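Local structure of dual specificity protein phosphatase 18 (Homo sapiens, 2ESB) at residues C80-F83 and D84-D88; H89-S92 and V93-Q97; H131-T134 and K135-P139; H153-F156 and Q157-K161. The protein removes phosphate from tyrosine and, less readily, threonine of MAP kinase peptides, as a dual-specificity member of the protein tyrosine phosphatase family. One frame throughout, in Å; residues are numbered along the deposited sequence.

Interaction 1: C80-F83 and D84-D88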
loop_
_atom_site.group_PDB
_atom_site.type_symbol
_atom_site.label_atom_id
_atom_site.label_comp_id
_atom_site.label_asym_id
_atom_site.label_seq_id
_atom_site.Cartn_x
_atom_site.Cartn_y
_atom_site.Cartn_z
ATOM N N CYS A 80 7.621 -2.369 -7.527
ATOM C CA CYS A 80 8.253 -3.565 -6.971
ATOM C C CYS A 80 9.625 -3.302 -6.357
ATOM O O CYS A 80 10.008 -3.982 -5.401
ATOM C CB CYS A 80 8.371 -4.660 -8.038
ATOM S SG CYS A 80 9.237 -4.147 -9.532
ATOM N N ASP A 81 10.370 -2.325 -6.877
ATOM C CA ASP A 81 11.691 -2.038 -6.295
ATOM C C ASP A 81 11.578 -1.528 -4.863
ATOM O O ASP A 81 12.553 -1.531 -4.108
ATOM C CB ASP A 81 12.462 -1.022 -7.132
ATOM C CG ASP A 81 12.733 -1.515 -8.538
ATOM O OD1 ASP A 81 12.769 -2.746 -8.740
ATOM O OD2 ASP A 81 12.917 -0.672 -9.437
ATOM N N PHE A 82 10.382 -1.107 -4.473
ATOM C CA PHE A 82 10.191 -0.608 -3.124
ATOM C C PHE A 82 9.471 -1.574 -2.182
ATOM O O PHE A 82 9.338 -1.278 -1.001
ATOM C CB PHE A 82 9.439 0.728 -3.152
ATOM C CG PHE A 82 10.196 1.823 -3.836
ATOM C CD1 PHE A 82 10.087 2.009 -5.207
ATOM C CD2 PHE A 82 11.039 2.658 -3.109
ATOM C CE1 PHE A 82 10.810 3.014 -5.848
ATOM C CE2 PHE A 82 11.768 3.668 -3.739
ATOM C CZ PHE A 82 11.653 3.845 -5.112
ATOM N N PHE A 83 9.016 -2.715 -2.694
ATOM C CA PHE A 83 8.297 -3.691 -1.865
ATOM C C PHE A 83 9.019 -4.047 -0.561
ATOM O O PHE A 83 8.465 -3.892 0.520
ATOM C CB PHE A 83 8.037 -4.989 -2.650
ATOM C CG PHE A 83 6.948 -4.884 -3.694
ATOM C CD1 PHE A 83 6.722 -5.942 -4.577
ATOM C CD2 PHE A 83 6.148 -3.749 -3.794
ATOM C CE1 PHE A 83 5.712 -5.874 -5.549
ATOM C CE2 PHE A 83 5.132 -3.670 -4.766
ATOM C CZ PHE A 83 4.919 -4.739 -5.643
ATOM N N ASP A 84 10.250 -4.537 -0.665
ATOM C CA ASP A 84 11.016 -4.932 0.520
ATOM C C ASP A 84 11.474 -3.779 1.392
ATOM O O ASP A 84 11.318 -3.815 2.613
ATOM C CB ASP A 84 12.240 -5.754 0.116
ATOM C CG ASP A 84 11.921 -7.214 -0.042
ATOM O OD1 ASP A 84 12.298 -7.800 -1.076
ATOM O OD2 ASP A 84 11.290 -7.773 0.879
ATOM N N PRO A 85 12.065 -2.744 0.784
ATOM C CA PRO A 85 12.516 -1.625 1.603
ATOM C C PRO A 85 11.402 -0.888 2.347
ATOM O O PRO A 85 11.585 -0.507 3.502
ATOM C CB PRO A 85 13.277 -0.751 0.609
ATOM C CG PRO A 85 12.675 -1.115 -0.718
ATOM C CD PRO A 85 12.507 -2.591 -0.612
ATOM N N ILE A 86 10.251 -0.696 1.711
ATOM C CA ILE A 86 9.162 -0.016 2.394
ATOM C C ILE A 86 8.500 -0.935 3.425
ATOM O O ILE A 86 8.087 -0.472 4.488
ATOM C CB ILE A 86 8.106 0.503 1.410
ATOM C CG1 ILE A 86 8.713 1.614 0.547
ATOM C CG2 ILE A 86 6.893 1.028 2.182
ATOM C CD1 ILE A 86 9.194 2.818 1.335
ATOM N N ALA A 87 8.393 -2.230 3.121
ATOM C CA ALA A 87 7.807 -3.175 4.079
ATOM C C ALA A 87 8.643 -3.171 5.369
ATOM O O ALA A 87 8.110 -3.146 6.489
ATOM C CB ALA A 87 7.776 -4.582 3.488
ATOM N N ASP A 88 9.960 -3.199 5.214
ATOM C CA ASP A 88 10.842 -3.193 6.380
ATOM C C ASP A 88 10.723 -1.863 7.139
ATOM O O ASP A 88 10.834 -1.821 8.367
ATOM C CB ASP A 88 12.294 -3.410 5.955
ATOM C CG ASP A 88 12.527 -4.774 5.308
ATOM O OD1 ASP A 88 11.704 -5.699 5.481
ATOM O OD2 ASP A 88 13.557 -4.923 4.628
HETATM O O HOH W 1 11.673 -4.952 -3.275
#

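Interaction 2: H89-S92 and V93-Q97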
loop_
_atom_site.group_PDB
_atom_site.type_symbol
_atom_site.label_atom_id
_atom_site.label_comp_id
_atom_site.label_asym_id
_atom_site.label_seq_id
_atom_site.Cartn_x
_atom_site.Cartn_y
_atom_site.Cartn_z
ATOM N N HIS A 89 10.474 -0.781 6.407
ATOM C CA HIS A 89 10.346 0.535 7.031
ATOM C C HIS A 89 9.085 0.548 7.901
ATOM O O HIS A 89 9.114 0.994 9.040
ATOM C CB HIS A 89 10.267 1.618 5.946
ATOM C CG HIS A 89 10.459 3.019 6.452
ATOM N ND1 HIS A 89 9.645 3.596 7.404
ATOM C CD2 HIS A 89 11.337 3.982 6.079
ATOM C CE1 HIS A 89 10.006 4.855 7.589
ATOM N NE2 HIS A 89 11.029 5.114 6.795
ATOM N N ILE A 90 7.978 0.054 7.361
ATOM C CA ILE A 90 6.726 0.009 8.115
ATOM C C ILE A 90 6.925 -0.813 9.388
ATOM O O ILE A 90 6.486 -0.430 10.471
ATOM C CB ILE A 90 5.604 -0.609 7.251
ATOM C CG1 ILE A 90 5.328 0.315 6.057
ATOM C CG2 ILE A 90 4.344 -0.820 8.083
ATOM C CD1 ILE A 90 4.480 -0.334 4.973
ATOM N N HIS A 91 7.595 -1.944 9.245
ATOM C CA HIS A 91 7.865 -2.814 10.380
ATOM C C HIS A 91 8.720 -2.112 11.437
ATOM O O HIS A 91 8.429 -2.203 12.629
ATOM C CB HIS A 91 8.575 -4.082 9.908
ATOM C CG HIS A 91 8.928 -5.017 11.021
ATOM N ND1 HIS A 91 7.975 -5.638 11.802
ATOM C CD2 HIS A 91 10.129 -5.406 11.510
ATOM C CE1 HIS A 91 8.575 -6.366 12.727
ATOM N NE2 HIS A 91 9.880 -6.242 12.572
ATOM N N SER A 92 9.768 -1.405 11.011
ATOM C CA SER A 92 10.634 -0.707 11.969
ATOM C C SER A 92 9.876 0.357 12.748
ATOM O O SER A 92 10.100 0.526 13.947
ATOM C CB SER A 92 11.820 -0.055 11.264
ATOM O OG SER A 92 12.628 -1.035 10.646
ATOM N N VAL A 93 8.995 1.084 12.063
ATOM C CA VAL A 93 8.184 2.110 12.718
ATOM C C VAL A 93 7.332 1.438 13.779
ATOM O O VAL A 93 7.208 1.938 14.899
ATOM C CB VAL A 93 7.258 2.836 11.706
ATOM C CG1 VAL A 93 6.258 3.731 12.436
ATOM C CG2 VAL A 93 8.098 3.676 10.761
ATOM N N GLU A 94 6.751 0.295 13.439
ATOM C CA GLU A 94 5.919 -0.408 14.404
ATOM C C GLU A 94 6.755 -0.839 15.605
ATOM O O GLU A 94 6.341 -0.678 16.749
ATOM C CB GLU A 94 5.271 -1.640 13.766
ATOM C CG GLU A 94 4.427 -2.455 14.755
ATOM C CD GLU A 94 3.686 -3.599 14.090
ATOM O OE1 GLU A 94 2.635 -3.353 13.463
ATOM O OE2 GLU A 94 4.164 -4.746 14.186
ATOM N N MET A 95 7.939 -1.381 15.338
ATOM C CA MET A 95 8.821 -1.828 16.408
ATOM C C MET A 95 9.172 -0.687 17.343
ATOM O O MET A 95 9.402 -0.897 18.535
ATOM C CB MET A 95 10.099 -2.435 15.831
ATOM C CG MET A 95 9.841 -3.694 15.008
ATOM S SD MET A 95 8.736 -4.824 15.890
ATOM C CE MET A 95 9.930 -5.709 16.882
ATOM N N LYS A 96 9.195 0.525 16.806
ATOM C CA LYS A 96 9.514 1.697 17.605
ATOM C C LYS A 96 8.262 2.332 18.189
ATOM O O LYS A 96 8.290 3.487 18.609
ATOM C CB LYS A 96 10.282 2.715 16.752
ATOM C CG LYS A 96 11.555 2.130 16.153
ATOM C CD LYS A 96 12.660 3.154 16.014
ATOM C CE LYS A 96 13.990 2.457 15.765
ATOM N NZ LYS A 96 15.143 3.382 15.919
ATOM N N GLN A 97 7.160 1.581 18.195
ATOM C CA GLN A 97 5.897 2.062 18.751
ATOM C C GLN A 97 5.282 3.245 18.012
ATOM O O GLN A 97 4.572 4.058 18.611
ATOM C CB GLN A 97 6.075 2.448 20.229
ATOM C CG GLN A 97 6.603 1.328 21.106
ATOM C CD GLN A 97 5.719 0.101 21.061
ATOM O OE1 GLN A 97 4.530 0.162 21.383
ATOM N NE2 GLN A 97 6.296 -1.026 20.655
HETATM O O HOH W 2 5.172 -5.623 11.465
#

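Interaction 3: H131-T134 and K135-P139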
loop_
_atom_site.group_PDB
_atom_site.type_symbol
_atom_site.label_atom_id
_atom_site.label_comp_id
_atom_site.label_asym_id
_atom_site.label_seq_id
_atom_site.Cartn_x
_atom_site.Cartn_y
_atom_site.Cartn_z
ATOM N N HIS A 131 -5.155 -9.336 0.129
ATOM C CA HIS A 131 -6.103 -8.509 -0.613
ATOM C C HIS A 131 -7.499 -8.509 0.029
ATOM O O HIS A 131 -8.126 -7.455 0.172
ATOM C CB HIS A 131 -6.218 -8.965 -2.077
ATOM C CG HIS A 131 -7.274 -8.229 -2.847
ATOM N ND1 HIS A 131 -8.565 -8.693 -2.964
ATOM C CD2 HIS A 131 -7.258 -7.008 -3.438
ATOM C CE1 HIS A 131 -9.304 -7.787 -3.587
ATOM N NE2 HIS A 131 -8.535 -6.754 -3.882
ATOM N N THR A 132 -7.992 -9.684 0.410
ATOM C CA THR A 132 -9.315 -9.777 1.032
ATOM C C THR A 132 -9.361 -8.894 2.275
ATOM O O THR A 132 -10.321 -8.148 2.497
ATOM C CB THR A 132 -9.637 -11.226 1.450
ATOM O OG1 THR A 132 -9.510 -12.084 0.309
ATOM C CG2 THR A 132 -11.066 -11.326 2.006
ATOM N N TRP A 133 -8.314 -8.986 3.082
ATOM C CA TRP A 133 -8.218 -8.196 4.303
ATOM C C TRP A 133 -8.178 -6.696 3.997
ATOM O O TRP A 133 -8.947 -5.921 4.561
ATOM C CB TRP A 133 -6.960 -8.590 5.093
ATOM C CG TRP A 133 -6.731 -7.722 6.322
ATOM C CD1 TRP A 133 -6.003 -6.555 6.390
ATOM C CD2 TRP A 133 -7.311 -7.907 7.617
ATOM N NE1 TRP A 133 -6.105 -5.999 7.658
ATOM C CE2 TRP A 133 -6.904 -6.812 8.425
ATOM C CE3 TRP A 133 -8.139 -8.890 8.178
ATOM C CZ2 TRP A 133 -7.302 -6.677 9.759
ATOM C CZ3 TRP A 133 -8.533 -8.753 9.508
ATOM C CH2 TRP A 133 -8.113 -7.655 10.281
ATOM N N THR A 134 -7.288 -6.288 3.100
ATOM C CA THR A 134 -7.164 -4.864 2.788
ATOM C C THR A 134 -8.446 -4.300 2.192
ATOM O O THR A 134 -8.889 -3.203 2.561
ATOM C CB THR A 134 -5.953 -4.602 1.849
ATOM O OG1 THR A 134 -4.755 -5.084 2.480
ATOM C CG2 THR A 134 -5.788 -3.107 1.582
ATOM N N LYS A 135 -9.048 -5.055 1.279
ATOM C CA LYS A 135 -10.297 -4.646 0.635
ATOM C C LYS A 135 -11.400 -4.480 1.696
ATOM O O LYS A 135 -12.256 -3.593 1.589
ATOM C CB LYS A 135 -10.693 -5.701 -0.409
ATOM C CG LYS A 135 -12.081 -5.550 -0.998
ATOM C CD LYS A 135 -12.076 -4.704 -2.239
ATOM C CE LYS A 135 -13.431 -4.775 -2.919
ATOM N NZ LYS A 135 -13.466 -3.937 -4.135
ATOM N N SER A 136 -11.377 -5.329 2.719
ATOM C CA SER A 136 -12.362 -5.231 3.800
ATOM C C SER A 136 -12.129 -3.939 4.579
ATOM O O SER A 136 -13.076 -3.300 5.022
ATOM C CB SER A 136 -12.250 -6.415 4.764
ATOM O OG SER A 136 -12.565 -7.630 4.109
ATOM N N CYS A 137 -10.868 -3.550 4.742
ATOM C CA CYS A 137 -10.564 -2.320 5.472
ATOM C C CYS A 137 -10.807 -1.078 4.635
ATOM O O CYS A 137 -11.208 -0.041 5.161
ATOM C CB CYS A 137 -9.107 -2.290 5.927
ATOM S SG CYS A 137 -8.613 -3.599 7.030
ATOM N N ARG A 138 -10.548 -1.175 3.335
ATOM C CA ARG A 138 -10.725 -0.032 2.442
ATOM C C ARG A 138 -11.265 -0.560 1.119
ATOM O O ARG A 138 -10.503 -0.876 0.213
ATOM C CB ARG A 138 -9.379 0.673 2.222
ATOM C CG ARG A 138 -9.466 1.992 1.468
ATOM C CD ARG A 138 -8.083 2.622 1.299
ATOM N NE ARG A 138 -8.118 3.857 0.508
ATOM C CZ ARG A 138 -8.574 5.024 0.953
ATOM N NH1 ARG A 138 -9.037 5.132 2.188
ATOM N NH2 ARG A 138 -8.568 6.089 0.163
ATOM N N PRO A 139 -12.598 -0.639 0.996
ATOM C CA PRO A 139 -13.329 -1.126 -0.177
ATOM C C PRO A 139 -12.867 -0.673 -1.555
ATOM O O PRO A 139 -12.886 -1.455 -2.506
ATOM C CB PRO A 139 -14.765 -0.686 0.111
ATOM C CG PRO A 139 -14.847 -0.795 1.592
ATOM C CD PRO A 139 -13.541 -0.164 2.029
#

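Interaction 4: H153-F156 and Q157-K161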
loop_
_atom_site.group_PDB
_atom_site.type_symbol
_atom_site.label_atom_id
_atom_site.label_comp_id
_atom_site.label_asym_id
_atom_site.label_seq_id
_atom_site.Cartn_x
_atom_site.Cartn_y
_atom_site.Cartn_z
ATOM N N HIS A 153 4.601 -11.768 -8.602
ATOM C CA HIS A 153 6.010 -12.165 -8.654
ATOM C C HIS A 153 6.619 -12.126 -7.239
ATOM O O HIS A 153 7.375 -13.015 -6.850
ATOM C CB HIS A 153 6.786 -11.241 -9.590
ATOM C CG HIS A 153 8.251 -11.544 -9.655
ATOM N ND1 HIS A 153 9.192 -10.824 -8.952
ATOM C CD2 HIS A 153 8.933 -12.505 -10.321
ATOM C CE1 HIS A 153 10.392 -11.326 -9.184
ATOM N NE2 HIS A 153 10.262 -12.348 -10.011
ATOM N N TYR A 154 6.271 -11.104 -6.468
ATOM C CA TYR A 154 6.778 -10.970 -5.099
ATOM C C TYR A 154 6.224 -12.100 -4.222
ATOM O O TYR A 154 6.940 -12.652 -3.392
ATOM C CB TYR A 154 6.377 -9.606 -4.537
ATOM C CG TYR A 154 6.988 -9.249 -3.205
ATOM C CD1 TYR A 154 8.358 -9.343 -2.997
ATOM C CD2 TYR A 154 6.197 -8.770 -2.165
ATOM C CE1 TYR A 154 8.935 -8.970 -1.781
ATOM C CE2 TYR A 154 6.768 -8.384 -0.940
ATOM C CZ TYR A 154 8.138 -8.491 -0.761
ATOM O OH TYR A 154 8.721 -8.122 0.431
ATOM N N GLU A 155 4.949 -12.438 -4.398
ATOM C CA GLU A 155 4.356 -13.525 -3.627
ATOM C C GLU A 155 5.131 -14.807 -3.898
ATOM O O GLU A 155 5.450 -15.560 -2.973
ATOM C CB GLU A 155 2.887 -13.753 -4.003
ATOM C CG GLU A 155 2.239 -14.857 -3.161
ATOM C CD GLU A 155 0.821 -15.209 -3.573
ATOM O OE1 GLU A 155 0.048 -15.638 -2.690
ATOM O OE2 GLU A 155 0.470 -15.085 -4.764
ATOM N N PHE A 156 5.433 -15.060 -5.170
ATOM C CA PHE A 156 6.172 -16.268 -5.532
ATOM C C PHE A 156 7.543 -16.246 -4.878
ATOM O O PHE A 156 8.044 -17.280 -4.430
ATOM C CB PHE A 156 6.344 -16.386 -7.047
ATOM C CG PHE A 156 7.019 -17.662 -7.476
ATOM C CD1 PHE A 156 6.339 -18.876 -7.405
ATOM C CD2 PHE A 156 8.336 -17.655 -7.919
ATOM C CE1 PHE A 156 6.965 -20.069 -7.769
ATOM C CE2 PHE A 156 8.972 -18.842 -8.287
ATOM C CZ PHE A 156 8.280 -20.052 -8.210
ATOM N N GLN A 157 8.156 -15.069 -4.833
ATOM C CA GLN A 157 9.466 -14.938 -4.213
ATOM C C GLN A 157 9.406 -15.273 -2.726
ATOM O O GLN A 157 10.289 -15.950 -2.196
ATOM C CB GLN A 157 9.999 -13.518 -4.387
ATOM C CG GLN A 157 10.285 -13.146 -5.838
ATOM C CD GLN A 157 10.911 -11.772 -5.971
ATOM O OE1 GLN A 157 10.320 -10.766 -5.576
ATOM N NE2 GLN A 157 12.119 -11.724 -6.527
ATOM N N LEU A 158 8.354 -14.812 -2.061
ATOM C CA LEU A 158 8.192 -15.044 -0.624
ATOM C C LEU A 158 7.731 -16.443 -0.244
ATOM O O LEU A 158 8.201 -17.002 0.739
ATOM C CB LEU A 158 7.191 -14.046 -0.028
ATOM C CG LEU A 158 7.536 -12.548 0.025
ATOM C CD1 LEU A 158 6.297 -11.757 0.472
ATOM C CD2 LEU A 158 8.692 -12.298 0.986
ATOM N N PHE A 159 6.820 -17.015 -1.022
ATOM C CA PHE A 159 6.271 -18.320 -0.682
ATOM C C PHE A 159 6.522 -19.463 -1.665
ATOM O O PHE A 159 6.200 -20.610 -1.359
ATOM C CB PHE A 159 4.758 -18.193 -0.466
ATOM C CG PHE A 159 4.368 -17.102 0.501
ATOM C CD1 PHE A 159 3.816 -15.918 0.046
ATOM C CD2 PHE A 159 4.557 -17.265 1.869
ATOM C CE1 PHE A 159 3.452 -14.905 0.934
ATOM C CE2 PHE A 159 4.198 -16.260 2.765
ATOM C CZ PHE A 159 3.644 -15.079 2.296
ATOM N N GLY A 160 7.077 -19.158 -2.835
ATOM C CA GLY A 160 7.316 -20.197 -3.826
ATOM C C GLY A 160 6.014 -20.755 -4.380
ATOM O O GLY A 160 5.985 -21.843 -4.956
ATOM N N LYS A 161 4.934 -20.000 -4.214
ATOM C CA LYS A 161 3.613 -20.410 -4.683
ATOM C C LYS A 161 2.720 -19.177 -4.843
ATOM O O LYS A 161 2.918 -18.176 -4.150
ATOM C CB LYS A 161 3.005 -21.374 -3.660
ATOM C CG LYS A 161 1.498 -21.433 -3.648
ATOM C CD LYS A 161 0.997 -22.066 -2.363
ATOM C CE LYS A 161 -0.519 -21.966 -2.256
ATOM N NZ LYS A 161 -1.023 -22.507 -0.964
HETATM O O HOH W 3 1.115 -17.914 -1.686
#

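Interaction 1: C80-F83 and D84-D88
Phe82 and Ile86 meet at the start of helix 83-95, in the first turn of a helix that packs on the central sheet of the phosphatase fold. The amide of Ile86 donates to the carbonyl of Phe82, N to O 2.9 Å, with a fairly straight N-H...O angle of 160°. Beside this bond the two side chains touch: Phe82 CB lies 3.9 Å from Ile86 CG1. Ile86 turns CG1 next to its own backbone N (chi1 -67°), which brings that branch close to Phe82 O. Pro85 has no amide hydrogen to give. Its ring fills the place instead, with CG 3.4 Å from Phe82 O and equally near Asp81 O. One residue on, Ala87 N donates to Phe83 O at 3.1 Å.

The preceding turn is held from within. Phe83 N bonds to the carbonyl of Cys80, and Cys80 CA sits over the centre of the Phe83 ring, 3.5 Å above its plane. Further out, Phe83 is buried against Leu114 and Ala117 of helix 110-122 and Leu151 of helix 145-159, while Phe82 and Ile86 touch Val69. At the polar end, Asp84 has Tyr154 as a partner and forms a salt bridge with Lys121, which also reaches Asp88. A water bridges the loop to the helix start: it donates to Cys80 O at 2.9 Å and accepts from Asp84 N at 3.0 Å.

Interaction 2: H89-S92 and V93-Q97
His91 and Met95 lie one turn apart near the C-terminal end of helix 83-95, which closes in a Schellman motif with Gln97 at positive phi. Met95 can be followed outward. Its CB rests 3.5 Å from Ser92 O. Its CG stands beside the backbone N (chi1 -64°) and comes over one face of the His91 imidazole, a CH-pi contact 3.8 Å from CG to the ring centroid. The chain then bends, and SD lies obliquely to the ring, near its rim, 3.5 Å from His91 CE1. The imidazole also stacks with Tyr122.

At the edge of the ring and in its plane, a water lies 2.8 Å from His91 ND1; it donates to Glu94 OE2. The other carboxylate oxygen, OE1, is bonded to Ser26. An alanine in place of His91 would probably leave Met95 CG and SD without their aromatic face and the water without its ND1 partner.

On another side of the helix, Val93 CG2 lies 3.7 Å from His89 ND1, and both residues reach Met48 of strand 48-51. Ile90 is buried against Leu102 and Tyr118, so this end of the helix lies against the sheet and helix 110-122. The last turn is completed by Lys96 N, which donates to Ser92 O at 3.0 Å, and by Gln97 N, which donates to Glu94 O at 2.8 Å.

Interaction 3: H131-T134 and K135-P139
Cys137 sets its sulfur over one face of the indole of Trp133, one turn earlier. Cys137 SG lies 4.0 Å from the centroid of the five-membered ring of Trp133, 29° off the ring normal. It is displaced toward NE1, with SG to NE1 3.5 Å. The thiol lies beside its own backbone N (chi1 -61°), which points it back along the helix to the indole. Trp133 NE1 donates to Ile23 O, which probably helps to set the turn of the indole.

Thr132 O takes two bonds from Ser136. The amide N and the hydroxyl OG, the latter at 2.8 Å, approach from opposite faces of the carbonyl plane. This is the end of helix 127-137 in the alpha/beta dual-specificity phosphatase fold, where it packs on helix 110-122 and strand 27-30. Lys135 CB lies over one face of the His131 ring, 4.0 Å from CE1. Lys135 then bends at chi2, and NZ donates to Pro139 O at 3.0 Å.

Arg138 N bonds to Thr134 O at 2.7 Å. Its extended side chain is buried and gives NE to Gly107 O and NH2 to Ala106 O, carbonyls of the phosphate-binding P-loop that follows the predicted nucleophile Cys104.

Interaction 4: H153-F156 and Q157-K161
Different first torsions bring Tyr154 and Leu158 together. The tyrosine ring swings away from its backbone N (chi1 -172°), whereas Leu158 keeps CG beside its own N (chi1 -67°). Leu158 CD1 thus lands over one face of the phenol, a CH-pi contact 4.0 Å from CD1 to the ring centroid. The same pairing recurs between His153 and Gln157: CG of the glutamine stands over the imidazole, 4.1 Å from the centroid. The amide lies against the CE1 and ND1 part of the ring, with Gln157 NE2 3.2 Å from His153 CE1, and its plane is turned 44° from the imidazole. Gln157 OE1 meets the edge of the Tyr154 ring, in its plane, 3.5 Å from CD1.

These residues form the last turns of helix 145-159, which follows helix 127-137 in the chain and packs beside helix 110-122. Tyr154 faces inward. Its ring meets Phe83 and Ala117, and its OH bonds to Asp84. A leucine in place of Tyr154 would probably leave Asp84 without this hydroxyl partner and Leu158 CD1 without an aromatic face to cover.

The helix ends at Phe159, and Gly160 leaves it with a positive phi, which favours glycine. Its CA lies over the Phe156 ring, 4.2 Å from the centroid. Glu155 is extended and buried, with CG 3.7 Å from Phe159 CD1. Its carboxylate is well supplied: OE1 is bonded to Thr163 and to Leu127 N, and OE2 to Asn162. A water donates both to Glu155 OE1, at 2.7 Å, and to Lys161 O.

Interactions 1 and 2 are successive parts of helix 83-95. The first is partly buried at the helix start, and the second is a surface contact at its end. Interactions 3 and 4 are also partly buried and finish the two consecutive helices 127-137 and 145-159. Apart from the chain junction between interactions 1 and 2, only interactions 1 and 4 touch. They meet through Asp84 and Phe83 on Tyr154. Side chains set over rings recur in interactions 2, 3 and 4, while interaction 1 relies more on backbone bonds and aliphatic touches. Interaction 3 lies nearest the predicted catalytic cysteine; interactions 2 and 4 are remote from it.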